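Local coordinates for protein COMB10 (Helicobacter pylori, PDB 2BHV) that probably forms part of the core of the Com type IV secretion system, as a VirB10-like subunit with a periplasmic domain, at residues Arg40-Leu52 with Ser220-Ile234. Sequence-based numbering, arbitrary orientation.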
ATOM      1  N   ARG A  40      19.810 -43.456   1.538  1.00 46.47           N
ATOM      2  CA  ARG A  40      18.406 -43.192   1.833  1.00 46.53           C
ATOM      3  C   ARG A  40      18.218 -41.780   2.389  1.00 46.56           C
ATOM      4  O   ARG A  40      17.515 -41.564   3.380  1.00 46.54           O
ATOM      5  CB  ARG A  40      17.837 -44.258   2.778  1.00 46.37           C
ATOM      6  CG  ARG A  40      17.687 -45.634   2.127  1.00 46.51           C
ATOM      7  CD  ARG A  40      17.011 -46.633   3.042  1.00 46.52           C
ATOM      8  NE  ARG A  40      15.665 -46.203   3.396  1.00 47.24           N
ATOM      9  CZ  ARG A  40      14.595 -46.353   2.621  1.00 47.40           C
ATOM     10  NH1 ARG A  40      14.703 -46.938   1.439  1.00 47.33           N
ATOM     11  NH2 ARG A  40      13.412 -45.916   3.033  1.00 47.10           N
ATOM     12  N   THR A  41      18.843 -40.822   1.719  1.00 46.59           N
ATOM     13  CA  THR A  41      18.791 -39.437   2.139  1.00 46.65           C
ATOM     14  C   THR A  41      18.381 -38.555   0.973  1.00 46.68           C
ATOM     15  O   THR A  41      18.749 -38.815  -0.173  1.00 46.88           O
ATOM     16  CB  THR A  41      20.162 -38.972   2.678  1.00 46.64           C
ATOM     17  OG1 THR A  41      20.569 -39.836   3.744  1.00 46.82           O
ATOM     18  CG2 THR A  41      20.091 -37.542   3.195  1.00 46.50           C
ATOM     19  N   ILE A  42      17.606 -37.520   1.270  1.00 46.50           N
ATOM     20  CA  ILE A  42      17.359 -36.482   0.299  1.00 46.45           C
ATOM     21  C   ILE A  42      18.203 -35.289   0.696  1.00 46.55           C
ATOM     22  O   ILE A  42      18.163 -34.849   1.842  1.00 46.63           O
ATOM     23  CB  ILE A  42      15.876 -36.108   0.230  1.00 46.49           C
ATOM     24  CG1 ILE A  42      15.056 -37.304  -0.269  1.00 46.18           C
ATOM     25  CG2 ILE A  42      15.665 -34.897  -0.682  1.00 46.37           C
ATOM     26  CD1 ILE A  42      13.546 -37.099  -0.208  1.00 46.01           C
ATOM     27  N   THR A  43      18.990 -34.789  -0.249  1.00 46.61           N
ATOM     28  CA  THR A  43      19.860 -33.657   0.004  1.00 46.75           C
ATOM     29  C   THR A  43      19.052 -32.386   0.216  1.00 46.80           C
ATOM     30  O   THR A  43      18.039 -32.153  -0.461  1.00 46.86           O
ATOM     31  CB  THR A  43      20.801 -33.435  -1.178  1.00 46.93           C
ATOM     32  OG1 THR A  43      21.539 -34.641  -1.421  1.00 47.65           O
ATOM     33  CG2 THR A  43      21.772 -32.250  -0.921  1.00 47.01           C
ATOM     34  N   ALA A  44      19.508 -31.565   1.153  1.00 46.73           N
ATOM     35  CA  ALA A  44      19.011 -30.202   1.299  1.00 46.82           C
ATOM     36  C   ALA A  44      18.832 -29.516  -0.069  1.00 46.94           C
ATOM     37  O   ALA A  44      19.667 -29.658  -0.973  1.00 46.98           O
ATOM     38  CB  ALA A  44      19.937 -29.388   2.197  1.00 46.53           C
ATOM     39  N   ASP A  45      17.720 -28.802  -0.210  1.00 47.11           N
ATOM     40  CA  ASP A  45      17.394 -28.068  -1.427  1.00 47.50           C
ATOM     41  C   ASP A  45      17.242 -28.932  -2.686  1.00 47.51           C
ATOM     42  O   ASP A  45      17.400 -28.433  -3.812  1.00 47.76           O
ATOM     43  CB  ASP A  45      18.392 -26.934  -1.669  1.00 47.70           C
ATOM     44  CG  ASP A  45      18.641 -26.110  -0.425  1.00 48.65           C
ATOM     45  OD1 ASP A  45      17.680 -25.482   0.078  1.00 49.85           O
ATOM     46  OD2 ASP A  45      19.799 -26.091   0.048  1.00 48.96           O
ATOM     47  N   LYS A  46      16.937 -30.217  -2.511  1.00 47.12           N
ATOM     48  CA  LYS A  46      16.353 -30.962  -3.609  1.00 46.96           C
ATOM     49  C   LYS A  46      15.037 -30.254  -3.889  1.00 46.89           C
ATOM     50  O   LYS A  46      14.399 -29.732  -2.969  1.00 46.95           O
ATOM     51  CB  LYS A  46      16.094 -32.415  -3.225  1.00 46.99           C
ATOM     52  CG  LYS A  46      16.579 -33.438  -4.263  1.00 47.34           C
ATOM     53  CD  LYS A  46      15.566 -33.685  -5.383  1.00 47.83           C
ATOM     54  CE  LYS A  46      16.217 -34.379  -6.578  1.00 48.16           C
ATOM     55  NZ  LYS A  46      16.867 -35.670  -6.202  1.00 48.12           N
ATOM     56  N   MET A  47      14.646 -30.201  -5.155  1.00 46.69           N
ATOM     57  CA  MET A  47      13.398 -29.568  -5.510  1.00 46.31           C
ATOM     58  C   MET A  47      12.423 -30.668  -5.814  1.00 46.19           C
ATOM     59  O   MET A  47      12.524 -31.303  -6.858  1.00 46.41           O
ATOM     60  CB  MET A  47      13.574 -28.678  -6.739  1.00 46.37           C
ATOM     61  CG  MET A  47      14.613 -27.599  -6.615  1.00 46.52           C
ATOM     62  SD  MET A  47      14.005 -26.192  -5.687  1.00 48.57           S
ATOM     63  CE  MET A  47      14.749 -26.497  -4.103  1.00 48.63           C
ATOM     64  N   ILE A  48      11.495 -30.916  -4.893  1.00 45.98           N
ATOM     65  CA  ILE A  48      10.436 -31.896  -5.113  1.00 45.66           C
ATOM     66  C   ILE A  48       9.242 -31.206  -5.771  1.00 45.62           C
ATOM     67  O   ILE A  48       8.497 -30.481  -5.116  1.00 45.74           O
ATOM     68  CB  ILE A  48       9.991 -32.540  -3.801  1.00 45.66           C
ATOM     69  CG1 ILE A  48      11.170 -33.178  -3.084  1.00 45.47           C
ATOM     70  CG2 ILE A  48       8.898 -33.557  -4.051  1.00 45.66           C
ATOM     71  CD1 ILE A  48      10.939 -33.353  -1.617  1.00 45.50           C
ATOM     72  N   PRO A  49       9.059 -31.425  -7.075  1.00 45.44           N
ATOM     73  CA  PRO A  49       7.974 -30.753  -7.761  1.00 45.38           C
ATOM     74  C   PRO A  49       6.618 -31.378  -7.420  1.00 45.18           C
ATOM     75  O   PRO A  49       6.471 -32.600  -7.406  1.00 45.08           O
ATOM     76  CB  PRO A  49       8.318 -30.958  -9.226  1.00 45.34           C
ATOM     77  CG  PRO A  49       9.071 -32.229  -9.241  1.00 45.54           C
ATOM     78  CD  PRO A  49       9.818 -32.308  -7.968  1.00 45.35           C
ATOM     79  N   ALA A  50       5.642 -30.533  -7.131  1.00 45.20           N
ATOM     80  CA  ALA A  50       4.313 -30.995  -6.788  1.00 45.25           C
ATOM     81  C   ALA A  50       3.282 -29.980  -7.251  1.00 45.38           C
ATOM     82  O   ALA A  50       3.597 -28.808  -7.471  1.00 45.59           O
ATOM     83  CB  ALA A  50       4.196 -31.235  -5.292  1.00 45.16           C
ATOM     84  N   PHE A  51       2.053 -30.440  -7.417  1.00 45.34           N
ATOM     85  CA  PHE A  51       0.938 -29.561  -7.686  1.00 45.46           C
ATOM     86  C   PHE A  51      -0.100 -29.676  -6.580  1.00 45.51           C
ATOM     87  O   PHE A  51      -0.246 -30.744  -5.978  1.00 45.45           O
ATOM     88  CB  PHE A  51       0.320 -29.837  -9.067  1.00 45.61           C
ATOM     89  CG  PHE A  51      -0.312 -31.211  -9.216  1.00 45.86           C
ATOM     90  CD1 PHE A  51      -1.654 -31.413  -8.903  1.00 46.40           C
ATOM     91  CD2 PHE A  51       0.423 -32.284  -9.721  1.00 45.73           C
ATOM     92  CE1 PHE A  51      -2.243 -32.666  -9.059  1.00 46.23           C
ATOM     93  CE2 PHE A  51      -0.152 -33.529  -9.870  1.00 45.22           C
ATOM     94  CZ  PHE A  51      -1.487 -33.723  -9.542  1.00 45.85           C
ATOM     95  N   LEU A  52      -0.808 -28.575  -6.313  1.00 45.50           N
ATOM     96  CA  LEU A  52      -1.790 -28.537  -5.239  1.00 45.34           C
ATOM     97  C   LEU A  52      -3.112 -29.112  -5.677  1.00 45.49           C
ATOM     98  O   LEU A  52      -3.648 -28.711  -6.710  1.00 45.51           O
ATOM     99  CB  LEU A  52      -2.016 -27.112  -4.782  1.00 45.29           C
ATOM    100  CG  LEU A  52      -0.858 -26.321  -4.187  1.00 45.31           C
ATOM    101  CD1 LEU A  52      -1.357 -24.952  -3.759  1.00 44.86           C
ATOM    102  CD2 LEU A  52      -0.218 -27.056  -3.006  1.00 45.44           C
ATOM    103  N   SER A 220      -2.077 -25.179  -8.784  1.00 45.68           N
ATOM    104  CA  SER A 220      -0.864 -24.416  -8.649  1.00 45.44           C
ATOM    105  C   SER A 220       0.292 -25.375  -8.552  1.00 45.41           C
ATOM    106  O   SER A 220       0.186 -26.427  -7.926  1.00 45.18           O
ATOM    107  CB  SER A 220      -0.924 -23.536  -7.412  1.00 45.58           C
ATOM    108  OG  SER A 220      -1.816 -22.456  -7.603  1.00 46.20           O
ATOM    109  N   ARG A 221       1.397 -24.996  -9.177  1.00 45.57           N
ATOM    110  CA  ARG A 221       2.578 -25.826  -9.250  1.00 45.46           C
ATOM    111  C   ARG A 221       3.646 -25.306  -8.303  1.00 45.51           C
ATOM    112  O   ARG A 221       3.902 -24.109  -8.224  1.00 45.58           O
ATOM    113  CB  ARG A 221       3.101 -25.809 -10.673  1.00 45.60           C
ATOM    114  CG  ARG A 221       3.513 -27.164 -11.213  1.00 45.90           C
ATOM    115  CD  ARG A 221       2.343 -27.841 -11.837  1.00 46.04           C
ATOM    116  NE  ARG A 221       2.724 -28.958 -12.695  1.00 45.88           N
ATOM    117  CZ  ARG A 221       2.359 -29.085 -13.973  1.00 45.94           C
ATOM    118  NH1 ARG A 221       1.607 -28.159 -14.565  1.00 46.29           N
ATOM    119  NH2 ARG A 221       2.742 -30.144 -14.667  1.00 45.53           N
ATOM    120  N   VAL A 222       4.297 -26.223  -7.604  1.00 45.78           N
ATOM    121  CA  VAL A 222       5.126 -25.872  -6.465  1.00 45.79           C
ATOM    122  C   VAL A 222       6.407 -26.736  -6.387  1.00 45.73           C
ATOM    123  O   VAL A 222       6.412 -27.867  -6.854  1.00 45.90           O
ATOM    124  CB  VAL A 222       4.253 -25.994  -5.195  1.00 45.76           C
ATOM    125  CG1 VAL A 222       4.875 -26.892  -4.144  1.00 45.79           C
ATOM    126  CG2 VAL A 222       3.881 -24.618  -4.660  1.00 45.51           C
ATOM    127  N   PHE A 223       7.488 -26.192  -5.828  1.00 45.47           N
ATOM    128  CA  PHE A 223       8.616 -27.018  -5.402  1.00 45.35           C
ATOM    129  C   PHE A 223       8.607 -27.114  -3.892  1.00 45.25           C
ATOM    130  O   PHE A 223       8.598 -26.092  -3.203  1.00 45.22           O
ATOM    131  CB  PHE A 223       9.966 -26.430  -5.836  1.00 45.36           C
ATOM    132  CG  PHE A 223      10.194 -26.467  -7.299  1.00 45.41           C
ATOM    133  CD1 PHE A 223      10.369 -27.669  -7.953  1.00 45.70           C
ATOM    134  CD2 PHE A 223      10.242 -25.300  -8.030  1.00 45.66           C
ATOM    135  CE1 PHE A 223      10.575 -27.707  -9.310  1.00 45.24           C
ATOM    136  CE2 PHE A 223      10.446 -25.337  -9.399  1.00 45.80           C
ATOM    137  CZ  PHE A 223      10.608 -26.541 -10.037  1.00 44.80           C
ATOM    138  N   ILE A 224       8.605 -28.336  -3.376  1.00 45.12           N
ATOM    139  CA  ILE A 224       8.826 -28.548  -1.960  1.00 45.13           C
ATOM    140  C   ILE A 224      10.307 -28.857  -1.749  1.00 45.33           C
ATOM    141  O   ILE A 224      10.844 -29.772  -2.366  1.00 45.21           O
ATOM    142  CB  ILE A 224       7.943 -29.664  -1.416  1.00 45.07           C
ATOM    143  CG1 ILE A 224       6.472 -29.275  -1.556  1.00 44.86           C
ATOM    144  CG2 ILE A 224       8.289 -29.959   0.045  1.00 45.50           C
ATOM    145  CD1 ILE A 224       5.480 -30.374  -1.245  1.00 44.68           C
ATOM    146  N   SER A 225      10.959 -28.071  -0.890  1.00 45.54           N
ATOM    147  CA  SER A 225      12.400 -28.127  -0.722  1.00 45.73           C
ATOM    148  C   SER A 225      12.819 -28.327   0.738  1.00 45.79           C
ATOM    149  O   SER A 225      12.493 -27.523   1.605  1.00 45.91           O
ATOM    150  CB  SER A 225      13.019 -26.856  -1.274  1.00 45.86           C
ATOM    151  OG  SER A 225      14.419 -26.839  -1.056  1.00 46.79           O
ATOM    152  N   PRO A 226      13.558 -29.399   1.014  1.00 45.79           N
ATOM    153  CA  PRO A 226      14.048 -29.631   2.359  1.00 45.91           C
ATOM    154  C   PRO A 226      15.075 -28.588   2.750  1.00 46.06           C
ATOM    155  O   PRO A 226      15.954 -28.246   1.956  1.00 46.25           O
ATOM    156  CB  PRO A 226      14.719 -30.998   2.252  1.00 45.93           C
ATOM    157  CG  PRO A 226      14.189 -31.597   1.011  1.00 45.90           C
ATOM    158  CD  PRO A 226      13.980 -30.459   0.096  1.00 45.75           C
ATOM    159  N   ASN A 227      14.956 -28.077   3.963  1.00 46.07           N
ATOM    160  CA  ASN A 227      15.924 -27.133   4.483  1.00 45.97           C
ATOM    161  C   ASN A 227      17.085 -27.838   5.161  1.00 46.18           C
ATOM    162  O   ASN A 227      18.031 -27.201   5.620  1.00 46.41           O
ATOM    163  CB  ASN A 227      15.252 -26.164   5.434  1.00 45.82           C
ATOM    164  CG  ASN A 227      14.341 -25.204   4.721  1.00 46.11           C
ATOM    165  OD1 ASN A 227      14.646 -24.753   3.624  1.00 46.36           O
ATOM    166  ND2 ASN A 227      13.211 -24.884   5.341  1.00 46.22           N
ATOM    167  N   THR A 228      17.001 -29.161   5.231  1.00 46.31           N
ATOM    168  CA  THR A 228      18.110 -29.976   5.679  1.00 46.49           C
ATOM    169  C   THR A 228      18.064 -31.283   4.970  1.00 46.55           C
ATOM    170  O   THR A 228      17.048 -31.639   4.390  1.00 46.88           O
ATOM    171  CB  THR A 228      18.034 -30.334   7.157  1.00 46.56           C
ATOM    172  OG1 THR A 228      17.205 -29.404   7.848  1.00 46.53           O
ATOM    173  CG2 THR A 228      19.446 -30.314   7.761  1.00 47.13           C
ATOM    174  N   ASP A 229      19.165 -32.014   5.032  1.00 46.60           N
ATOM    175  CA  ASP A 229      19.159 -33.389   4.605  1.00 46.71           C
ATOM    176  C   ASP A 229      18.083 -34.129   5.397  1.00 46.73           C
ATOM    177  O   ASP A 229      17.937 -33.917   6.606  1.00 46.99           O
ATOM    178  CB  ASP A 229      20.537 -34.014   4.831  1.00 46.67           C
ATOM    179  CG  ASP A 229      21.622 -33.330   4.027  1.00 46.79           C
ATOM    180  OD1 ASP A 229      21.292 -32.549   3.117  1.00 47.78           O
ATOM    181  OD2 ASP A 229      22.806 -33.561   4.298  1.00 47.18           O
ATOM    182  N   ILE A 230      17.301 -34.955   4.709  1.00 46.56           N
ATOM    183  CA  ILE A 230      16.307 -35.789   5.378  1.00 46.59           C
ATOM    184  C   ILE A 230      16.605 -37.269   5.150  1.00 46.61           C
ATOM    185  O   ILE A 230      16.635 -37.737   4.007  1.00 46.79           O
ATOM    186  CB  ILE A 230      14.870 -35.518   4.888  1.00 46.51           C
ATOM    187  CG1 ILE A 230      14.575 -34.021   4.830  1.00 46.39           C
ATOM    188  CG2 ILE A 230      13.884 -36.228   5.793  1.00 46.50           C
ATOM    189  CD1 ILE A 230      13.247 -33.692   4.181  1.00 46.39           C
ATOM    190  N   PHE A 231      16.817 -37.998   6.242  1.00 46.46           N
ATOM    191  CA  PHE A 231      17.092 -39.411   6.160  1.00 46.34           C
ATOM    192  C   PHE A 231      15.817 -40.195   6.356  1.00 46.31           C
ATOM    193  O   PHE A 231      15.060 -39.943   7.293  1.00 46.32           O
ATOM    194  CB  PHE A 231      18.137 -39.836   7.193  1.00 46.43           C
ATOM    195  CG  PHE A 231      18.305 -41.323   7.290  1.00 46.75           C
ATOM    196  CD1 PHE A 231      18.941 -42.028   6.271  1.00 46.80           C
ATOM    197  CD2 PHE A 231      17.799 -42.027   8.381  1.00 46.58           C
ATOM    198  CE1 PHE A 231      19.077 -43.397   6.345  1.00 46.08           C
ATOM    199  CE2 PHE A 231      17.929 -43.398   8.457  1.00 46.19           C
ATOM    200  CZ  PHE A 231      18.571 -44.085   7.440  1.00 46.04           C
ATOM    201  N   PHE A 232      15.593 -41.151   5.463  1.00 46.34           N
ATOM    202  CA  PHE A 232      14.383 -41.968   5.456  1.00 46.57           C
ATOM    203  C   PHE A 232      14.731 -43.396   5.889  1.00 46.73           C
ATOM    204  O   PHE A 232      15.244 -44.180   5.079  1.00 46.88           O
ATOM    205  CB  PHE A 232      13.784 -42.027   4.039  1.00 46.57           C
ATOM    206  CG  PHE A 232      13.096 -40.766   3.601  1.00 46.63           C
ATOM    207  CD1 PHE A 232      13.787 -39.565   3.512  1.00 46.98           C
ATOM    208  CD2 PHE A 232      11.759 -40.786   3.238  1.00 46.87           C
ATOM    209  CE1 PHE A 232      13.146 -38.396   3.100  1.00 47.01           C
ATOM    210  CE2 PHE A 232      11.113 -39.618   2.819  1.00 47.11           C
ATOM    211  CZ  PHE A 232      11.809 -38.427   2.757  1.00 46.54           C
ATOM    212  N   PRO A 233      14.460 -43.748   7.169  1.00 46.72           N
ATOM    213  CA  PRO A 233      14.672 -45.137   7.580  1.00 46.50           C
ATOM    214  C   PRO A 233      13.819 -46.087   6.740  1.00 46.62           C
ATOM    215  O   PRO A 233      12.834 -45.654   6.118  1.00 46.49           O
ATOM    216  CB  PRO A 233      14.213 -45.154   9.042  1.00 46.31           C
ATOM    217  CG  PRO A 233      13.407 -43.936   9.222  1.00 46.48           C
ATOM    218  CD  PRO A 233      13.964 -42.919   8.281  1.00 46.64           C
ATOM    219  N   ILE A 234      14.219 -47.359   6.714  1.00 46.76           N
ATOM    220  CA  ILE A 234      13.473 -48.416   6.028  1.00 46.78           C
ATOM    221  C   ILE A 234      12.113 -48.561   6.704  1.00 46.68           C
ATOM    222  O   ILE A 234      12.043 -48.645   7.924  1.00 46.57           O
ATOM    223  CB  ILE A 234      14.241 -49.769   6.059  1.00 46.90           C
ATOM    224  CG1 ILE A 234      15.697 -49.578   5.619  1.00 47.07           C
ATOM    225  CG2 ILE A 234      13.558 -50.813   5.180  1.00 46.76           C
ATOM    226  CD1 ILE A 234      16.672 -50.534   6.289  1.00 47.40           C
TER
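Ile48 and Ala50 pair with Ile224 and Val222, and Ile42 with Ile230, in two short antiparallel ladders joined by a turn in 40-52 and by the link Pro226-Thr228 in 220-234. They lie toward opposite ends of one mixed sheet's strand order, so the contact brings those ends together, consistent with the beta-barrel of VirB10 proteins. Ile48 N to Ile224 O and Ile224 N to Ile48 O are each 2.8 Å, the mark of a hydrogen-bonded pair; the N-to-C directions of strands 48-52 and 221-226 differ by 139°, antiparallel with marked twist. Between the ladders, the type II turn Thr43-Lys46 is tied by hydrogen bonds from Ala44 N to Asp229 OD1 (2.8 Å, 171°) and from Asp45 N to Pro226 O.

Phe232 N donates to Arg40 O (2.9 Å), continuing the 41-42/229-231 pairing. A bend at chi3 (61°) curls the Arg40 guanidinium so that NE and NH2 donate hydrogen bonds to Phe232 O (2.7 Å) and Pro233 O (3.1 Å), both at its edge, tilted somewhat from its plane. Ile42 CD1 packs against Phe232 CE1 (3.6 Å). Beside Pro49, Met47 SD makes an oblique Met-aromatic contact with Phe223.

Strand 62-68 flanks 48-52, while 239-245 flanks 229-231; Ile42 and Ile48 touch strand 80-82, and Phe223 packs on Ser192 of the second subunit.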